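Local coordinates for IPT/TIG domain-containing protein (Bacteroides thetaiotaomicron, PDB 3TC9) that is of unknown function but probably serves as an auxiliary nutrient-binding protein, combining an immunoglobulin-like IPT/TIG domain with a six-bladed beta-propeller, at residues T32-Y37 / E99-Q104; K58-K63 / Y68-A73; P262-Q267 / L295-D300. One frame throughout, in Å; residues are numbered along the deposited sequence. Where two conformers were deposited one is given.

Interaction 1: T32-Y37 / E99-Q104; sequences TRMLLY and EKFVYQ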
# COMPACT_ATOMS: atom_id res chain seq x y z
N THR B 32 -25.29 -2.55 -9.20
CA THR B 32 -25.55 -1.35 -10.00
C THR B 32 -26.76 -1.62 -10.88
O THR B 32 -26.81 -2.67 -11.54
CB THR B 32 -24.33 -0.95 -10.85
OG1 THR B 32 -23.26 -0.53 -10.01
CG2 THR B 32 -24.64 0.15 -11.86
N ARG B 33 -27.71 -0.67 -10.88
CA ARG B 33 -28.93 -0.73 -11.70
C ARG B 33 -28.57 -0.21 -13.07
O ARG B 33 -28.29 0.98 -13.24
CB ARG B 33 -30.09 0.07 -11.05
CG ARG B 33 -31.41 0.10 -11.84
CD ARG B 33 -32.45 0.95 -11.12
NE ARG B 33 -33.70 1.10 -11.87
CZ ARG B 33 -34.78 0.35 -11.69
NH1 ARG B 33 -34.78 -0.63 -10.80
NH2 ARG B 33 -35.88 0.58 -12.40
N MSE B 34 -28.46 -1.10 -14.04
CA MSE B 34 -28.08 -0.72 -15.39
C MSE B 34 -29.32 -0.47 -16.27
O MSE B 34 -30.31 -1.15 -16.14
CB MSE B 34 -27.18 -1.81 -16.00
CG MSE B 34 -26.74 -1.51 -17.43
SE MSE B 34 -25.84 -3.02 -18.21
CE MSE B 34 -24.08 -2.80 -17.30
N LEU B 35 -29.21 0.48 -17.17
CA LEU B 35 -30.22 0.81 -18.16
C LEU B 35 -29.68 0.50 -19.56
O LEU B 35 -28.71 1.12 -20.00
CB LEU B 35 -30.63 2.31 -18.04
CG LEU B 35 -31.45 2.95 -19.18
CD1 LEU B 35 -32.74 2.19 -19.46
CD2 LEU B 35 -31.75 4.43 -18.86
N LEU B 36 -30.30 -0.48 -20.25
CA LEU B 36 -29.93 -0.83 -21.61
C LEU B 36 -30.87 -0.19 -22.62
O LEU B 36 -32.09 -0.31 -22.48
CB LEU B 36 -29.96 -2.35 -21.84
CG LEU B 36 -28.81 -3.22 -21.36
CD1 LEU B 36 -29.08 -4.68 -21.79
CD2 LEU B 36 -27.51 -2.82 -21.99
N TYR B 37 -30.33 0.40 -23.66
CA TYR B 37 -31.10 0.92 -24.78
C TYR B 37 -30.89 0.01 -25.97
O TYR B 37 -29.83 -0.59 -26.13
CB TYR B 37 -30.71 2.37 -25.13
CG TYR B 37 -31.34 3.45 -24.28
CD1 TYR B 37 -32.40 3.16 -23.43
CD2 TYR B 37 -30.88 4.75 -24.33
CE1 TYR B 37 -32.93 4.14 -22.58
CE2 TYR B 37 -31.45 5.75 -23.53
CZ TYR B 37 -32.48 5.44 -22.66
OH TYR B 37 -33.05 6.40 -21.87
N GLU B 99 -19.26 -2.04 -26.12
CA GLU B 99 -18.40 -1.63 -25.02
C GLU B 99 -18.59 -2.53 -23.81
O GLU B 99 -19.66 -3.08 -23.59
CB GLU B 99 -18.71 -0.18 -24.63
CG GLU B 99 -18.19 0.88 -25.57
CD GLU B 99 -18.06 2.23 -24.92
OE1 GLU B 99 -19.07 2.97 -24.90
OE2 GLU B 99 -16.97 2.55 -24.39
N LYS B 100 -17.55 -2.65 -23.02
CA LYS B 100 -17.56 -3.42 -21.78
C LYS B 100 -17.91 -2.49 -20.61
O LYS B 100 -17.51 -1.32 -20.63
CB LYS B 100 -16.18 -4.07 -21.55
CG LYS B 100 -15.86 -5.20 -22.50
CD LYS B 100 -14.49 -5.80 -22.14
CE LYS B 100 -14.11 -6.98 -23.02
NZ LYS B 100 -14.55 -8.29 -22.46
N PHE B 101 -18.65 -3.00 -19.62
CA PHE B 101 -18.98 -2.27 -18.39
C PHE B 101 -17.72 -2.28 -17.47
O PHE B 101 -17.03 -3.30 -17.39
CB PHE B 101 -20.19 -2.94 -17.71
CG PHE B 101 -20.52 -2.47 -16.31
CD1 PHE B 101 -21.25 -1.31 -16.11
CD2 PHE B 101 -20.09 -3.19 -15.20
CE1 PHE B 101 -21.54 -0.87 -14.81
CE2 PHE B 101 -20.40 -2.76 -13.91
CZ PHE B 101 -21.12 -1.61 -13.73
N VAL B 102 -17.44 -1.16 -16.79
CA VAL B 102 -16.24 -1.06 -15.94
C VAL B 102 -16.62 -1.37 -14.50
O VAL B 102 -17.33 -0.61 -13.84
CB VAL B 102 -15.47 0.28 -16.14
CG1 VAL B 102 -14.19 0.33 -15.30
CG2 VAL B 102 -15.13 0.48 -17.62
N TYR B 103 -16.21 -2.56 -14.04
CA TYR B 103 -16.55 -3.08 -12.72
C TYR B 103 -15.47 -2.68 -11.70
O TYR B 103 -14.26 -2.87 -11.90
CB TYR B 103 -16.67 -4.62 -12.77
CG TYR B 103 -17.44 -5.27 -11.64
CD1 TYR B 103 -16.84 -5.49 -10.40
CD2 TYR B 103 -18.72 -5.78 -11.85
CE1 TYR B 103 -17.54 -6.11 -9.36
CE2 TYR B 103 -19.41 -6.44 -10.83
CZ TYR B 103 -18.81 -6.60 -9.59
OH TYR B 103 -19.49 -7.28 -8.61
N GLN B 104 -15.96 -2.15 -10.61
CA GLN B 104 -15.16 -1.75 -9.47
C GLN B 104 -15.53 -2.69 -8.31
O GLN B 104 -16.67 -2.66 -7.85
CB GLN B 104 -15.40 -0.25 -9.14
CG GLN B 104 -14.84 0.24 -7.78
CD GLN B 104 -13.33 0.29 -7.66
OE1 GLN B 104 -12.62 0.90 -8.49
NE2 GLN B 104 -12.79 -0.31 -6.61
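Met34 and Phe101 make the main contact here: the terminal methyl of one side chain comes obliquely to the ring of the other, at its CD1/CG corner. Met34 is present as selenomethionine, and its CE lies 3.4 Å from Phe101 CD1. CE is 3.7 Å from Phe101 CG and 3.9 Å from Phe101 CB, but 4.0 Å from Phe101 CE1, so the methyl sits near the root of the benzyl group rather than at its far end. The torsions account for this. Met34 leaves the backbone with CG opposite N (chi1 179°), runs extended through SE, and then bends at its last torsion (chi3 -77°), which swings CE onto the ring. Phe101 also has CG opposite N (chi1 170°), which carries its ring across the gap toward strand 33-39, where it passes the oppositely directed Met34 chain. Thr32 adds a looser touch, its CG2 standing 4.4 Å from Phe101 CZ, while its OG1 is hydrogen-bonded to Gly29 O. No hydrogen bond joins the segments, and the Met34 and Phe101 CA atoms are 9.7 Å apart, so side chains alone bridge the gap. This is apolar core packing of the immunoglobulin-like IPT/TIG domain. Strand 33-39 lies between strands 66-70 and 19-28. Met34 also touches Cys69 on the first of these and Ile80 on strand 80-85, and Phe101, just ahead of strand 102-103, is met in addition by Val71.

Interaction 2: K58-K63 / Y68-A73; sequences KVVGAK and YCVVPA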
# COMPACT_ATOMS: atom_id res chain seq x y z
N LYS B 58 -30.13 -10.21 -13.50
CA LYS B 58 -31.59 -10.20 -13.40
C LYS B 58 -32.20 -8.93 -14.05
O LYS B 58 -31.82 -7.81 -13.70
CB LYS B 58 -32.04 -10.33 -11.94
CG LYS B 58 -31.46 -11.56 -11.20
CD LYS B 58 -32.55 -12.34 -10.48
CE LYS B 58 -32.02 -13.47 -9.63
NZ LYS B 58 -33.07 -13.97 -8.69
N VAL B 59 -33.10 -9.13 -15.02
CA VAL B 59 -33.83 -8.10 -15.74
C VAL B 59 -34.99 -7.72 -14.84
O VAL B 59 -35.71 -8.60 -14.36
CB VAL B 59 -34.28 -8.60 -17.15
CG1 VAL B 59 -35.14 -7.56 -17.88
CG2 VAL B 59 -33.06 -8.96 -17.97
N VAL B 60 -35.13 -6.43 -14.55
CA VAL B 60 -36.12 -5.95 -13.57
C VAL B 60 -37.21 -5.06 -14.23
O VAL B 60 -38.23 -4.77 -13.62
CB VAL B 60 -35.44 -5.25 -12.34
CG1 VAL B 60 -34.53 -6.23 -11.58
CG2 VAL B 60 -34.64 -4.02 -12.73
N GLY B 61 -36.98 -4.69 -15.48
CA GLY B 61 -37.92 -3.88 -16.26
C GLY B 61 -37.62 -4.00 -17.73
O GLY B 61 -36.46 -4.20 -18.10
N ALA B 62 -38.67 -3.95 -18.58
CA ALA B 62 -38.55 -4.04 -20.04
C ALA B 62 -39.66 -3.23 -20.73
O ALA B 62 -40.85 -3.47 -20.49
CB ALA B 62 -38.56 -5.50 -20.50
N LYS B 63 -39.28 -2.29 -21.60
CA LYS B 63 -40.22 -1.43 -22.34
C LYS B 63 -40.05 -1.50 -23.89
O LYS B 63 -40.40 -0.55 -24.57
CB LYS B 63 -40.07 0.04 -21.87
CG LYS B 63 -40.50 0.31 -20.44
CD LYS B 63 -40.20 1.77 -20.07
CE LYS B 63 -40.68 2.15 -18.68
NZ LYS B 63 -40.10 3.45 -18.24
N TYR B 68 -34.11 -2.54 -17.80
CA TYR B 68 -33.33 -2.40 -16.59
C TYR B 68 -32.87 -3.78 -16.14
O TYR B 68 -33.64 -4.74 -16.16
CB TYR B 68 -34.19 -1.75 -15.50
CG TYR B 68 -34.31 -0.24 -15.53
CD1 TYR B 68 -33.22 0.57 -15.22
CD2 TYR B 68 -35.54 0.37 -15.72
CE1 TYR B 68 -33.34 1.96 -15.18
CE2 TYR B 68 -35.69 1.75 -15.66
CZ TYR B 68 -34.58 2.55 -15.41
OH TYR B 68 -34.73 3.92 -15.39
N CYS B 69 -31.61 -3.88 -15.75
CA CYS B 69 -31.08 -5.11 -15.17
C CYS B 69 -30.14 -4.72 -14.01
O CYS B 69 -29.86 -3.54 -13.82
CB CYS B 69 -30.40 -5.99 -16.21
SG CYS B 69 -28.98 -5.22 -17.00
N VAL B 70 -29.73 -5.70 -13.19
CA VAL B 70 -28.90 -5.43 -12.01
C VAL B 70 -27.57 -6.15 -12.20
O VAL B 70 -27.56 -7.34 -12.51
CB VAL B 70 -29.64 -5.85 -10.71
CG1 VAL B 70 -28.81 -5.53 -9.46
CG2 VAL B 70 -31.00 -5.17 -10.62
N VAL B 71 -26.44 -5.40 -12.09
CA VAL B 71 -25.11 -5.97 -12.29
C VAL B 71 -24.86 -7.03 -11.19
O VAL B 71 -24.96 -6.72 -10.01
CB VAL B 71 -24.00 -4.90 -12.36
CG1 VAL B 71 -22.61 -5.54 -12.29
CG2 VAL B 71 -24.15 -4.08 -13.63
N PRO B 72 -24.64 -8.31 -11.55
CA PRO B 72 -24.44 -9.32 -10.49
C PRO B 72 -23.00 -9.34 -9.96
O PRO B 72 -22.11 -8.69 -10.52
CB PRO B 72 -24.75 -10.64 -11.24
CG PRO B 72 -24.21 -10.37 -12.63
CD PRO B 72 -24.51 -8.90 -12.90
N ALA B 73 -22.76 -10.17 -8.92
CA ALA B 73 -21.43 -10.44 -8.39
C ALA B 73 -20.63 -11.23 -9.41
O ALA B 73 -21.22 -12.05 -10.12
CB ALA B 73 -21.55 -11.24 -7.10
O HOH W 1 -28.57 -9.67 -11.09
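Val60 and Tyr68 meet through their backbones first, the N-H of Val60 reaching Tyr68 O at 2.8 Å with a nearly straight bond (167°). The same oxygen takes a weak second bond from Gly61 N, at 3.4 Å. Tyr68 N in turn donates to Gly61 O over 2.9 Å, from above the carbonyl plane (43° out of it). Further along, Val70 N reaches Lys58 O at 3.0 Å, and a water extends the pairing by accepting from Lys58 N and donating to Val70 O. Two residues facing one, Val60 and Gly61 against Tyr68, define a classic beta bulge, and the pairing shifts by one residue between Val59 and Gly61. The bulge lies in the antiparallel hairpin of strands 55-62 and 66-70 in the IPT/TIG domain; the short segments 59-62 and 68-70 have 173° between their directions. A CA-H...O contact supplements these bonds, with Cys69 CA 3.2 Å from Lys58 O. Apolar contacts are carried mainly by the two methyls of Val60. CG2, which lies between the backbone N and the carbonyl carbon, touches Tyr68 CB at 3.6 Å, while CG1 meets Val70 CG2 at 3.8 Å; Val60 crosses each partner at about a right angle. Val59 and Cys69 lie on the face opposite that of Tyr68, where Val59 also packs on Ile48 and Val50, and Cys69 on Ser57. Tyr68 makes a cation-pi contact with Arg33.

Interaction 3: P262-Q267 / L295-D300; sequences PLFTIQ and LRSDYD. With EDO (1,2-ethanediol), chain T.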
# COMPACT_ATOMS: atom_id res chain seq x y z
N PRO B 262 4.84 -2.97 39.83
CA PRO B 262 3.54 -2.30 39.64
C PRO B 262 3.80 -0.93 39.01
O PRO B 262 4.74 -0.23 39.42
CB PRO B 262 2.95 -2.21 41.06
CG PRO B 262 3.98 -2.85 41.98
CD PRO B 262 5.28 -2.90 41.24
N LEU B 263 3.05 -0.55 37.96
CA LEU B 263 3.34 0.70 37.26
C LEU B 263 2.44 1.87 37.65
O LEU B 263 2.91 2.84 38.24
CB LEU B 263 3.30 0.49 35.74
CG LEU B 263 4.64 0.48 35.00
CD1 LEU B 263 5.73 -0.25 35.77
CD2 LEU B 263 4.47 -0.12 33.63
N PHE B 264 1.16 1.79 37.29
CA PHE B 264 0.17 2.84 37.55
C PHE B 264 -1.22 2.25 37.55
O PHE B 264 -1.45 1.20 36.96
CB PHE B 264 0.26 3.98 36.50
CG PHE B 264 0.40 3.55 35.05
CD1 PHE B 264 -0.70 3.11 34.32
CD2 PHE B 264 1.63 3.61 34.41
CE1 PHE B 264 -0.56 2.71 32.99
CE2 PHE B 264 1.77 3.20 33.07
CZ PHE B 264 0.67 2.75 32.38
N THR B 265 -2.13 2.96 38.21
CA THR B 265 -3.56 2.67 38.29
C THR B 265 -4.23 3.52 37.17
O THR B 265 -3.76 4.64 36.93
CB THR B 265 -4.01 2.98 39.75
OG1 THR B 265 -4.12 1.76 40.49
CG2 THR B 265 -5.28 3.81 39.86
N ILE B 266 -5.27 3.00 36.50
CA ILE B 266 -5.94 3.77 35.43
C ILE B 266 -6.87 4.83 36.05
O ILE B 266 -6.72 6.02 35.71
CB ILE B 266 -6.71 2.87 34.40
CG1 ILE B 266 -5.78 1.82 33.70
CG2 ILE B 266 -7.49 3.72 33.37
CD1 ILE B 266 -4.47 2.33 33.06
N GLN B 267 -7.83 4.42 36.90
CA GLN B 267 -8.81 5.31 37.51
C GLN B 267 -9.35 4.69 38.81
O GLN B 267 -8.70 4.76 39.85
CB GLN B 267 -9.96 5.60 36.49
CG GLN B 267 -10.95 6.69 36.90
CD GLN B 267 -11.79 7.23 35.75
OE1 GLN B 267 -11.34 7.39 34.61
NE2 GLN B 267 -13.05 7.56 36.04
N LEU B 295 -7.76 4.65 26.24
CA LEU B 295 -6.69 5.57 26.64
C LEU B 295 -5.44 5.28 25.83
O LEU B 295 -5.30 4.18 25.31
CB LEU B 295 -6.38 5.45 28.14
CG LEU B 295 -7.55 5.61 29.11
CD1 LEU B 295 -7.98 4.29 29.61
CD2 LEU B 295 -7.16 6.48 30.29
N ARG B 296 -4.54 6.24 25.75
CA ARG B 296 -3.24 6.04 25.12
C ARG B 296 -2.17 6.18 26.18
O ARG B 296 -2.23 7.11 26.99
CB ARG B 296 -3.00 7.03 23.98
CG ARG B 296 -1.62 6.93 23.37
CD ARG B 296 -1.54 7.77 22.14
NE ARG B 296 -0.16 8.09 21.84
CZ ARG B 296 0.28 8.45 20.64
NH1 ARG B 296 -0.57 8.53 19.62
NH2 ARG B 296 1.55 8.73 20.45
N SER B 297 -1.21 5.25 26.20
CA SER B 297 -0.09 5.28 27.14
C SER B 297 1.20 5.33 26.32
O SER B 297 1.53 4.37 25.62
CB SER B 297 -0.12 4.08 28.07
OG SER B 297 1.07 4.02 28.83
N ASP B 298 1.89 6.47 26.36
CA ASP B 298 3.14 6.64 25.62
C ASP B 298 4.25 5.82 26.26
O ASP B 298 4.31 5.69 27.48
CB ASP B 298 3.53 8.13 25.53
CG ASP B 298 2.68 8.95 24.57
OD1 ASP B 298 2.12 8.36 23.60
OD2 ASP B 298 2.60 10.19 24.77
N TYR B 299 5.11 5.25 25.41
CA TYR B 299 6.23 4.45 25.88
C TYR B 299 7.46 5.33 26.12
O TYR B 299 7.83 6.10 25.23
CB TYR B 299 6.55 3.36 24.87
CG TYR B 299 7.51 2.32 25.39
CD1 TYR B 299 7.10 1.36 26.32
CD2 TYR B 299 8.82 2.26 24.93
CE1 TYR B 299 7.97 0.37 26.76
CE2 TYR B 299 9.71 1.29 25.38
CZ TYR B 299 9.27 0.34 26.29
OH TYR B 299 10.11 -0.64 26.71
N ASP B 300 8.07 5.22 27.31
CA ASP B 300 9.32 5.94 27.64
C ASP B 300 10.47 4.99 27.28
O ASP B 300 10.69 3.98 27.96
CB ASP B 300 9.33 6.36 29.12
CG ASP B 300 10.48 7.26 29.57
OD1 ASP B 300 11.53 7.30 28.87
OD2 ASP B 300 10.35 7.89 30.65
C1 EDO T . 3.43 6.65 16.23
O1 EDO T . 4.49 5.78 15.82
C2 EDO T . 3.88 7.54 17.39
O2 EDO T . 2.92 8.60 17.58
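Two consecutive four-stranded blades of the six-bladed beta-propeller meet where Ile266 touches Leu295 and Phe264 touches Ser297. In the first pair, Ile266 CG2 lies 3.8 Å from Leu295 CD1 and 4.1 Å from Leu295 CD2, so the branch methyl of the isoleucine meets both tips of the leucine fork as the two chains pass in opposing directions. The second pair is a single touch: Phe264 CZ is 3.8 Å from Ser297 OG, which comes obliquely to the ring and is hydrogen-bonded to Thr307 O. With CG between its backbone N and carbonyl carbon (chi1 44°), Phe264 directs its ring toward strand 293-300, which lets CZ reach that hydroxyl. Ile266 CD1 lies in plane at the edge of the same ring, 3.9 Å from Phe264 CE1. No hydrogen bond crosses between the segments. Arg296 and Asp298 point to the other side of strand 293-300, where they form a salt bridge. Arg296 NE donates to Asp298 OD1 at 2.9 Å (160°) and NH2 to the same oxygen at 3.2 Å, a side-on grip that leaves OD1 close to the guanidinium plane. NH2 also donates to O2 of a bound ethanediol, probably from the crystallisation liquor, which is also hydrogen-bonded to Asn282 ND2. A leucine in place of Arg296 has neither donor, and Asp298 would probably lose its compensating charge, with its carboxylate freer to turn. Strand 260-265 is the outermost strand of its blade, beside strand 249-253; strand 293-300 lies between strands 283-288 and 305-312 in the next, with Ile266 also on Ile286 and Phe264 on Pro309.

How the interactions relate
Interactions 1 and 2 belong to the same sheet of the IPT/TIG domain, their centres 10 Å apart, and interaction 2 is nested along the chain inside the loop that interaction 1 closes. Their strands 33-39 and 66-70 are neighbours: Thr32 O lies 2.8 Å from Val71 N and Met34 N lies 2.8 Å from Cys69 O, both probable hydrogen bonds. Interaction 3 is in the propeller, on the opposite side of the chain's centre. Its centre is 54 Å from that of interaction 1 and 57 Å from that of interaction 2, and the nearest atoms are about 30 Å and 39 Å away respectively. The ethanediol lies beside interaction 3, bound to Arg296, which points away from the contact between the blades.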